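Local coordinates for protein beta sliding clamp (Bartonella birtlesii LL-WM9, PDB 6DEG) that probably encircles DNA as a ring-shaped head-to-tail homodimer and tethers DNA polymerases and other proteins to it for processive replication, at residues B[169-174]-B[181-186]; B[188-193]-B[257-262]. One frame throughout, in Å; residues are numbered along the deposited sequence.

Contact 1: residues B[169-174]-B[181-186]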
loop_
_atom_site.group_PDB
_atom_site.type_symbol
_atom_site.label_atom_id
_atom_site.label_comp_id
_atom_site.label_asym_id
_atom_site.label_seq_id
_atom_site.Cartn_x
_atom_site.Cartn_y
_atom_site.Cartn_z
ATOM N N TYR B 169 -9.895 29.100 -6.511
ATOM C CA TYR B 169 -10.783 30.257 -6.436
ATOM C C TYR B 169 -12.243 29.846 -6.622
ATOM O O TYR B 169 -12.592 29.195 -7.612
ATOM C CB TYR B 169 -10.387 31.286 -7.496
ATOM C CG TYR B 169 -11.120 32.603 -7.408
ATOM C CD1 TYR B 169 -11.699 33.026 -6.218
ATOM C CD2 TYR B 169 -11.238 33.424 -8.521
ATOM C CE1 TYR B 169 -12.370 34.228 -6.142
ATOM C CE2 TYR B 169 -11.910 34.629 -8.452
ATOM C CZ TYR B 169 -12.474 35.026 -7.262
ATOM O OH TYR B 169 -13.144 36.225 -7.187
ATOM N N PHE B 170 -13.091 30.254 -5.680
ATOM C CA PHE B 170 -14.508 29.897 -5.638
ATOM C C PHE B 170 -15.353 31.148 -5.856
ATOM O O PHE B 170 -15.399 32.021 -4.984
ATOM C CB PHE B 170 -14.836 29.247 -4.296
ATOM C CG PHE B 170 -16.197 28.617 -4.232
ATOM C CD1 PHE B 170 -16.700 27.909 -5.305
ATOM C CD2 PHE B 170 -16.970 28.729 -3.089
ATOM C CE1 PHE B 170 -17.944 27.317 -5.240
ATOM C CE2 PHE B 170 -18.221 28.145 -3.020
ATOM C CZ PHE B 170 -18.710 27.441 -4.098
ATOM N N HIS B 171 -16.037 31.230 -6.995
ATOM C CA HIS B 171 -16.797 32.431 -7.324
ATOM C C HIS B 171 -17.869 32.094 -8.354
ATOM O O HIS B 171 -17.936 30.979 -8.876
ATOM C CB HIS B 171 -15.876 33.525 -7.859
ATOM C CG HIS B 171 -15.295 33.204 -9.199
ATOM N ND1 HIS B 171 -14.142 32.467 -9.350
ATOM C CD2 HIS B 171 -15.722 33.496 -10.449
ATOM C CE1 HIS B 171 -13.874 32.331 -10.635
ATOM N NE2 HIS B 171 -14.819 32.945 -11.325
ATOM N N ILE B 172 -18.701 33.090 -8.654
ATOM C CA ILE B 172 -19.738 32.995 -9.670
ATOM C C ILE B 172 -19.457 34.041 -10.734
ATOM O O ILE B 172 -18.925 35.120 -10.450
ATOM C CB ILE B 172 -21.153 33.202 -9.085
ATOM C CG1 ILE B 172 -21.296 32.464 -7.758
ATOM C CG2 ILE B 172 -22.227 32.763 -10.074
ATOM C CD1 ILE B 172 -21.239 33.382 -6.567
ATOM N N VAL B 173 -19.836 33.726 -11.965
ATOM C CA VAL B 173 -19.747 34.659 -13.077
ATOM C C VAL B 173 -21.164 34.994 -13.511
ATOM O O VAL B 173 -21.990 34.097 -13.726
ATOM C CB VAL B 173 -18.915 34.088 -14.236
ATOM C CG1 VAL B 173 -17.439 34.240 -13.932
ATOM C CG2 VAL B 173 -19.244 32.631 -14.451
ATOM N N HIS B 174 -21.452 36.285 -13.615
ATOM C CA HIS B 174 -22.787 36.758 -13.961
ATOM C C HIS B 174 -22.847 36.868 -15.475
ATOM O O HIS B 174 -22.416 37.865 -16.061
ATOM C CB HIS B 174 -23.078 38.076 -13.260
ATOM C CG HIS B 174 -22.851 38.018 -11.782
ATOM N ND1 HIS B 174 -21.594 37.911 -11.228
ATOM C CD2 HIS B 174 -23.721 38.022 -10.744
ATOM C CE1 HIS B 174 -21.697 37.865 -9.912
ATOM N NE2 HIS B 174 -22.977 37.930 -9.593
ATOM N N ARG B 181 -18.462 28.829 -10.746
ATOM C CA ARG B 181 -17.213 28.509 -11.418
ATOM C C ARG B 181 -16.121 28.213 -10.404
ATOM O O ARG B 181 -16.019 28.885 -9.375
ATOM C CB ARG B 181 -16.782 29.657 -12.332
ATOM C CG ARG B 181 -15.377 29.518 -12.867
ATOM C CD ARG B 181 -15.102 30.592 -13.870
ATOM N NE ARG B 181 -16.086 30.575 -14.943
ATOM C CZ ARG B 181 -16.202 31.528 -15.861
ATOM N NH1 ARG B 181 -15.392 32.578 -15.834
ATOM N NH2 ARG B 181 -17.126 31.432 -16.806
ATOM N N LEU B 182 -15.311 27.201 -10.701
ATOM C CA LEU B 182 -14.102 26.903 -9.949
ATOM C C LEU B 182 -12.888 27.124 -10.836
ATOM O O LEU B 182 -12.892 26.741 -12.010
ATOM C CB LEU B 182 -14.109 25.463 -9.444
ATOM C CG LEU B 182 -15.035 25.178 -8.269
ATOM C CD1 LEU B 182 -14.960 23.721 -7.872
ATOM C CD2 LEU B 182 -14.639 26.060 -7.123
ATOM N N VAL B 183 -11.849 27.738 -10.275
ATOM C CA VAL B 183 -10.640 28.057 -11.024
ATOM C C VAL B 183 -9.423 27.735 -10.169
ATOM O O VAL B 183 -9.344 28.156 -9.011
ATOM C CB VAL B 183 -10.606 29.537 -11.456
ATOM C CG1 VAL B 183 -9.272 29.872 -12.105
ATOM C CG2 VAL B 183 -11.757 29.850 -12.399
ATOM N N ALA B 184 -8.482 26.981 -10.737
ATOM C CA ALA B 184 -7.158 26.783 -10.161
ATOM C C ALA B 184 -6.139 26.902 -11.278
ATOM O O ALA B 184 -6.326 26.323 -12.350
ATOM C CB ALA B 184 -7.019 25.425 -9.476
ATOM N N THR B 185 -5.055 27.631 -11.027
ATOM C CA THR B 185 -4.081 27.858 -12.081
ATOM C C THR B 185 -2.684 27.985 -11.498
ATOM O O THR B 185 -2.498 28.299 -10.319
ATOM C CB THR B 185 -4.402 29.114 -12.901
ATOM O OG1 THR B 185 -3.274 29.462 -13.712
ATOM C CG2 THR B 185 -4.733 30.278 -11.989
ATOM N N ASP B 186 -1.702 27.734 -12.362
ATOM C CA ASP B 186 -0.280 27.820 -12.043
ATOM C C ASP B 186 0.313 28.672 -13.158
ATOM O O ASP B 186 0.718 28.150 -14.200
ATOM C CB ASP B 186 0.357 26.430 -11.961
ATOM C CG ASP B 186 1.867 26.480 -11.827
ATOM O OD1 ASP B 186 2.552 26.693 -12.847
ATOM O OD2 ASP B 186 2.373 26.294 -10.701
#
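The His171 imidazole has the carbonyl oxygen of Arg181 over one face, displaced toward the rim, while Val183 meets its edge, CG2 lying 3.7 Å from His171 CE1 near the ring plane. Val173 CG1 also sits in plane at the edge, and His171 ND1 lies 3.1 Å above one face of the Tyr169 ring, toward its rim. His171 and Arg181 run side by side in the same direction, with Arg181 CD 3.5 Å from His171 NE2, yet their flat groups stand 86° apart, so the histidine rides along the aliphatic shaft and does not stack on the guanidinium. Val173 crosses that guanidinium at about a right angle and lays its branches over one face, CG1 coming within 3.3 Å of Arg181 NH1. A bend at chi3 (-56°) in the otherwise extended arginine turns the group across the valine. The polar ends are held from outside the hairpin: His171 NE2 and Arg181 NH1 both hydrogen-bond to Tyr259 OH, and Arg181 NE forms a salt bridge with Asp194. On the reverse face of the sheet, Leu182 CD2 approaches the Phe170 ring obliquely, 3.3 Å from CD1. Four backbone hydrogen bonds fix the antiparallel register; Tyr169 N to Val183 O is the shortest at 2.7 Å, whereas His171 N to Arg181 O is weak at 3.3 Å. The result is a central-domain beta hairpin of strands 167-174 and 178-186. Strand 207-210 borders its first arm through Phe170 and Val207, strand 189-196 borders the second through Leu182 and Ala184, and Phe256 packs against Tyr169 and Val183.

Contact 2: residues B[188-193]-B[257-262]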
loop_
_atom_site.group_PDB
_atom_site.type_symbol
_atom_site.label_atom_id
_atom_site.label_comp_id
_atom_site.label_asym_id
_atom_site.label_seq_id
_atom_site.Cartn_x
_atom_site.Cartn_y
_atom_site.Cartn_z
ATOM N N HIS B 188 0.251 30.027 -16.191
ATOM C CA HIS B 188 -0.577 29.784 -17.363
ATOM C C HIS B 188 -1.286 28.440 -17.321
ATOM O O HIS B 188 -2.395 28.326 -17.853
ATOM C CB HIS B 188 0.245 29.891 -18.650
ATOM C CG HIS B 188 -0.519 30.483 -19.793
ATOM N ND1 HIS B 188 -0.162 31.670 -20.397
ATOM C CD2 HIS B 188 -1.638 30.061 -20.426
ATOM C CE1 HIS B 188 -1.025 31.947 -21.359
ATOM N NE2 HIS B 188 -1.931 30.988 -21.396
ATOM N N ARG B 189 -0.673 27.420 -16.723
ATOM C CA ARG B 189 -1.373 26.163 -16.496
ATOM C C ARG B 189 -2.590 26.440 -15.616
ATOM O O ARG B 189 -2.470 27.051 -14.551
ATOM C CB ARG B 189 -0.418 25.163 -15.833
ATOM C CG ARG B 189 -1.050 23.935 -15.195
ATOM C CD ARG B 189 -2.079 23.285 -16.093
ATOM N NE ARG B 189 -2.802 22.222 -15.408
ATOM C CZ ARG B 189 -3.684 21.420 -15.994
ATOM N NH1 ARG B 189 -4.290 20.476 -15.288
ATOM N NH2 ARG B 189 -3.966 21.562 -17.283
ATOM N N LEU B 190 -3.766 25.993 -16.062
ATOM C CA LEU B 190 -5.011 26.416 -15.433
ATOM C C LEU B 190 -6.074 25.332 -15.566
ATOM O O LEU B 190 -6.023 24.490 -16.465
ATOM C CB LEU B 190 -5.501 27.733 -16.060
ATOM C CG LEU B 190 -6.765 28.420 -15.545
ATOM C CD1 LEU B 190 -6.584 29.920 -15.599
ATOM C CD2 LEU B 190 -7.985 28.000 -16.352
ATOM N N ALA B 191 -7.051 25.374 -14.654
ATOM C CA ALA B 191 -8.217 24.496 -14.685
ATOM C C ALA B 191 -9.463 25.286 -14.308
ATOM O O ALA B 191 -9.489 25.935 -13.259
ATOM C CB ALA B 191 -8.045 23.306 -13.735
ATOM N N GLN B 192 -10.492 25.231 -15.160
ATOM C CA GLN B 192 -11.736 25.972 -14.963
ATOM C C GLN B 192 -12.928 25.058 -15.202
ATOM O O GLN B 192 -12.957 24.331 -16.199
ATOM C CB GLN B 192 -11.838 27.170 -15.906
ATOM C CG GLN B 192 -13.281 27.536 -16.219
ATOM C CD GLN B 192 -13.421 28.791 -17.041
ATOM O OE1 GLN B 192 -12.702 29.771 -16.840
ATOM N NE2 GLN B 192 -14.370 28.778 -17.965
ATOM N N VAL B 193 -13.909 25.092 -14.297
ATOM C CA VAL B 193 -15.131 24.304 -14.443
ATOM C C VAL B 193 -16.324 25.159 -14.030
ATOM O O VAL B 193 -16.288 25.818 -12.985
ATOM C CB VAL B 193 -15.071 22.996 -13.625
ATOM C CG1 VAL B 193 -14.626 23.264 -12.194
ATOM C CG2 VAL B 193 -16.412 22.278 -13.653
ATOM N N PRO B 257 -5.330 36.085 -9.534
ATOM C CA PRO B 257 -5.308 36.894 -10.758
ATOM C C PRO B 257 -6.343 36.439 -11.789
ATOM O O PRO B 257 -6.257 35.332 -12.310
ATOM C CB PRO B 257 -3.876 36.703 -11.275
ATOM C CG PRO B 257 -3.414 35.354 -10.690
ATOM C CD PRO B 257 -4.324 35.004 -9.534
ATOM N N ASP B 258 -7.388 37.261 -11.970
ATOM C CA ASP B 258 -7.896 37.639 -13.290
ATOM C C ASP B 258 -7.542 36.638 -14.395
ATOM O O ASP B 258 -7.034 37.000 -15.464
ATOM C CB ASP B 258 -7.442 39.078 -13.537
ATOM C CG ASP B 258 -5.984 39.182 -13.824
ATOM O OD1 ASP B 258 -5.272 38.161 -13.769
ATOM O OD2 ASP B 258 -5.511 40.305 -14.020
ATOM N N TYR B 259 -7.795 35.362 -14.108
ATOM C CA TYR B 259 -7.359 34.256 -14.950
ATOM C C TYR B 259 -7.773 34.382 -16.409
ATOM O O TYR B 259 -7.201 33.681 -17.253
ATOM C CB TYR B 259 -7.925 32.965 -14.384
ATOM C CG TYR B 259 -9.422 33.026 -14.224
ATOM C CD1 TYR B 259 -9.999 33.562 -13.081
ATOM C CD2 TYR B 259 -10.263 32.567 -15.229
ATOM C CE1 TYR B 259 -11.371 33.624 -12.935
ATOM C CE2 TYR B 259 -11.635 32.623 -15.092
ATOM C CZ TYR B 259 -12.185 33.155 -13.940
ATOM O OH TYR B 259 -13.553 33.222 -13.788
ATOM N N GLN B 260 -8.733 35.249 -16.739
ATOM C CA GLN B 260 -9.106 35.389 -18.141
ATOM C C GLN B 260 -7.934 35.886 -18.973
ATOM O O GLN B 260 -7.899 35.659 -20.187
ATOM C CB GLN B 260 -10.302 36.333 -18.279
ATOM N N ARG B 261 -6.958 36.531 -18.330
ATOM C CA ARG B 261 -5.721 36.897 -19.001
ATOM C C ARG B 261 -4.917 35.662 -19.375
ATOM O O ARG B 261 -4.162 35.682 -20.352
ATOM C CB ARG B 261 -4.898 37.803 -18.096
ATOM C CG ARG B 261 -5.656 39.016 -17.623
ATOM C CD ARG B 261 -5.226 40.237 -18.383
ATOM N NE ARG B 261 -4.167 40.957 -17.684
ATOM C CZ ARG B 261 -4.374 41.809 -16.685
ATOM N NH1 ARG B 261 -5.596 41.991 -16.201
ATOM N NH2 ARG B 261 -3.345 42.420 -16.117
ATOM N N VAL B 262 -5.059 34.587 -18.601
ATOM C CA VAL B 262 -4.239 33.397 -18.786
ATOM C C VAL B 262 -4.800 32.470 -19.867
ATOM O O VAL B 262 -4.051 31.714 -20.497
ATOM C CB VAL B 262 -4.117 32.700 -17.418
ATOM C CG1 VAL B 262 -3.808 31.221 -17.554
ATOM C CG2 VAL B 262 -3.094 33.425 -16.554
#
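Tyr259, in the 3-10 segment 259-261, packs against Leu190 and Gln192 of strand 189-196. At the base of its side chain, CB rests 3.5 Å from Leu190 CD1. Farther out, CE2 meets the amide oxygen of Gln192, OE1 lying 3.5 Å away; the amide and ring planes are almost perpendicular, at 87°. CZ packs on Val183, and the hydroxyl at the tip ends among the polar groups of the 167-186 hairpin. Gln192 arrives at the ring as an extended chain, CG anti to the backbone N (chi1 152°), while its NE2 makes a weak hydrogen bond with Asp194.

Leu190 also serves the other end of the turn: the same CD1 that touches Tyr259 lies 3.6 Å from Val262 CG1, so this one methyl touches both residues. Val262 CG1 is shared in turn, because it stands over one face of the His188 imidazole in a CH-pi contact, 4.2 Å from the ring centroid and 28° off its normal. The histidine and valine side chains slide past each other in opposite directions. A hydrogen bond from Val262 N to Tyr259 O (2.7 Å) closes the 3-10 turn that carries both residues.

In bacterial relatives the groove between the central and C-terminal domains receives the peptide motifs of polymerases and other partners, and the location of His188, Leu190 and Val262 is consistent with its wall. Strand 189-196 runs between strand 178-186 and strand 372-376 of the C-terminal domain, with Val375 and Met377 also packing on His188. The 257-262 turn lies in the link between strands 245-250 and 269-274, which leads from the central to the C-terminal domain.

From the N terminus, the chain follows strand 167-174, turns, and returns along 178-186, so contact 1 closes a tight hairpin with six residues between its segments. After another short turn, strand 189-196 opens contact 2, which closes only 63 residues later, once the rest of the central domain has been traversed and the chain heads for the C-terminal domain. The two loops therefore follow in series, neither enclosing nor crossing the other. They adjoin in space, with centres about 8 Å apart: strands 178-186 and 189-196 are neighbours, and the 257-262 turn reaches over both, tying the hairpin to the interdomain connection.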